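Local coordinates for protein hexokinase (Schistosoma mansoni, PDB 1BDG) that catalyses the ATP-dependent phosphorylation of glucose and other hexoses to hexose 6-phosphates, the first step of glycolysis, at residues A[340-345]-A[358-363]. Sequence-based numbering, arbitrary orientation.
Sequences YNTHYM and IDNRIV
His343 and Asn360 meet at the margin of a helix-helix packing in the hexokinase large subdomain, the imidazole exposed and the amide buried, where helix 340-349 and the long helix 357-389, consecutive in the chain and linked by residues 350-356, pack across each other as a helix-loop-helix corner. The segment axes approach to 9.0 Å at 109°, so the helices lie nearly across one another and share a small patch. Its closed part is built mainly from methyl groups. Thr342 turns its methyl to helix 357-389: with CG2 anti to the backbone N, that carbon rests 4.1 Å from Val363 CG1 and also lies against Asn360 O, while OG1 hydrogen-bonds to Asp334. Met345 reaches the same valine from the next turn; its chain is extended to SD and then bent (chi3 100°), bringing CE to 3.9 Å from Val363 CG1. Leu346 also touches Val363, and Val331 and Tyr327 of helix 327-331 lie against Met345, placing this end beside a tyrosine that probably belongs to the ATP site. The solvent side is held differently, by one polar bond. Asn360 sends its amide past His343 CA, and Val355 touches both side chains. Ring and amide planes stand almost perpendicular, yet His343 ND1 donates within its ring plane to a lone pair of Asn360 OD1, 2.7 Å away, with an N-H...O angle of 151°.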
loop_
_atom_site.group_PDB
_atom_site.type_symbol
_atom_site.label_atom_id
_atom_site.label_comp_id
_atom_site.label_asym_id
_atom_site.label_seq_id
_atom_site.Cartn_x
_atom_site.Cartn_y
_atom_site.Cartn_z
ATOM N N TYR A 340 4.274 27.947 9.084
ATOM C CA TYR A 340 3.250 27.856 10.122
ATOM C C TYR A 340 2.889 26.422 10.485
ATOM O O TYR A 340 2.935 26.031 11.657
ATOM C CB TYR A 340 1.989 28.634 9.707
ATOM C CG TYR A 340 2.235 30.121 9.493
ATOM C CD1 TYR A 340 3.053 30.843 10.371
ATOM C CD2 TYR A 340 1.711 30.790 8.373
ATOM C CE1 TYR A 340 3.350 32.167 10.140
ATOM C CE2 TYR A 340 2.009 32.124 8.136
ATOM C CZ TYR A 340 2.832 32.800 9.028
ATOM O OH TYR A 340 3.156 34.117 8.810
ATOM N N ASN A 341 2.550 25.622 9.479
ATOM C CA ASN A 341 2.176 24.234 9.728
ATOM C C ASN A 341 3.328 23.427 10.306
ATOM O O ASN A 341 3.102 22.531 11.127
ATOM C CB ASN A 341 1.668 23.576 8.454
ATOM C CG ASN A 341 0.265 24.016 8.093
ATOM O OD1 ASN A 341 0.052 24.646 7.052
ATOM N ND2 ASN A 341 -0.699 23.687 8.944
ATOM N N THR A 342 4.551 23.735 9.871
ATOM C CA THR A 342 5.739 23.045 10.361
ATOM C C THR A 342 5.878 23.412 11.819
ATOM O O THR A 342 5.880 22.544 12.691
ATOM C CB THR A 342 7.007 23.490 9.620
ATOM O OG1 THR A 342 6.837 23.278 8.217
ATOM C CG2 THR A 342 8.215 22.703 10.090
ATOM N N HIS A 343 5.907 24.716 12.070
ATOM C CA HIS A 343 6.025 25.265 13.416
ATOM C C HIS A 343 5.036 24.634 14.397
ATOM O O HIS A 343 5.427 24.099 15.439
ATOM C CB HIS A 343 5.824 26.777 13.378
ATOM C CG HIS A 343 6.070 27.449 14.686
ATOM N ND1 HIS A 343 7.339 27.700 15.168
ATOM C CD2 HIS A 343 5.213 27.912 15.623
ATOM C CE1 HIS A 343 7.248 28.287 16.348
ATOM N NE2 HIS A 343 5.968 28.426 16.646
ATOM N N TYR A 344 3.759 24.689 14.060
ATOM C CA TYR A 344 2.742 24.112 14.914
ATOM C C TYR A 344 3.041 22.643 15.182
ATOM O O TYR A 344 2.809 22.160 16.285
ATOM C CB TYR A 344 1.351 24.269 14.276
ATOM C CG TYR A 344 0.282 23.329 14.829
ATOM C CD1 TYR A 344 0.150 22.020 14.341
ATOM C CD2 TYR A 344 -0.604 23.747 15.825
ATOM C CE1 TYR A 344 -0.828 21.157 14.829
ATOM C CE2 TYR A 344 -1.593 22.884 16.320
ATOM C CZ TYR A 344 -1.694 21.593 15.816
ATOM O OH TYR A 344 -2.656 20.735 16.306
ATOM N N MET A 345 3.569 21.938 14.186
ATOM C CA MET A 345 3.853 20.514 14.340
ATOM C C MET A 345 4.875 20.240 15.414
ATOM O O MET A 345 4.634 19.446 16.322
ATOM C CB MET A 345 4.326 19.896 13.028
ATOM C CG MET A 345 4.653 18.415 13.136
ATOM S SD MET A 345 5.253 17.786 11.570
ATOM C CE MET A 345 6.999 17.767 11.855
ATOM N N ILE A 358 15.064 28.320 12.213
ATOM C CA ILE A 358 15.918 27.385 11.483
ATOM C C ILE A 358 15.381 25.966 11.603
ATOM O O ILE A 358 15.373 25.222 10.632
ATOM C CB ILE A 358 17.353 27.323 11.994
ATOM C CG1 ILE A 358 17.554 28.258 13.175
ATOM C CG2 ILE A 358 18.325 27.530 10.846
ATOM C CD1 ILE A 358 18.651 27.773 14.113
ATOM N N ASP A 359 14.917 25.604 12.796
ATOM C CA ASP A 359 14.416 24.259 13.027
ATOM C C ASP A 359 13.226 23.969 12.133
ATOM O O ASP A 359 13.136 22.891 11.525
ATOM C CB ASP A 359 14.035 24.066 14.493
ATOM C CG ASP A 359 15.193 24.305 15.438
ATOM O OD1 ASP A 359 16.322 23.842 15.167
ATOM O OD2 ASP A 359 14.957 24.956 16.467
ATOM N N ASN A 360 12.324 24.944 12.057
ATOM C CA ASN A 360 11.129 24.827 11.235
ATOM C C ASN A 360 11.539 24.694 9.777
ATOM O O ASN A 360 11.091 23.774 9.076
ATOM C CB ASN A 360 10.244 26.054 11.422
ATOM C CG ASN A 360 9.578 26.098 12.780
ATOM O OD1 ASN A 360 9.111 27.151 13.218
ATOM N ND2 ASN A 360 9.476 24.948 13.435
ATOM N N ARG A 361 12.408 25.594 9.327
ATOM C CA ARG A 361 12.894 25.571 7.950
ATOM C C ARG A 361 13.581 24.234 7.623
ATOM O O ARG A 361 13.252 23.582 6.631
ATOM C CB ARG A 361 13.842 26.745 7.695
ATOM C CG ARG A 361 14.466 26.684 6.326
ATOM C CD ARG A 361 14.882 28.030 5.807
ATOM N NE ARG A 361 16.271 28.046 5.367
ATOM C CZ ARG A 361 16.833 29.068 4.731
ATOM N NH1 ARG A 361 16.105 30.155 4.454
ATOM N NH2 ARG A 361 18.125 29.029 4.415
ATOM N N ILE A 362 14.532 23.838 8.470
ATOM C CA ILE A 362 15.257 22.571 8.326
ATOM C C ILE A 362 14.273 21.396 8.276
ATOM O O ILE A 362 14.397 20.537 7.416
ATOM C CB ILE A 362 16.265 22.352 9.509
ATOM C CG1 ILE A 362 17.522 23.200 9.302
ATOM C CG2 ILE A 362 16.578 20.879 9.708
ATOM C CD1 ILE A 362 18.476 23.156 10.451
ATOM N N VAL A 363 13.276 21.388 9.161
ATOM C CA VAL A 363 12.295 20.304 9.202
ATOM C C VAL A 363 11.349 20.219 7.995
ATOM O O VAL A 363 10.996 19.120 7.569
ATOM C CB VAL A 363 11.508 20.294 10.543
ATOM C CG1 VAL A 363 10.382 19.283 10.510
ATOM C CG2 VAL A 363 12.433 19.926 11.677
#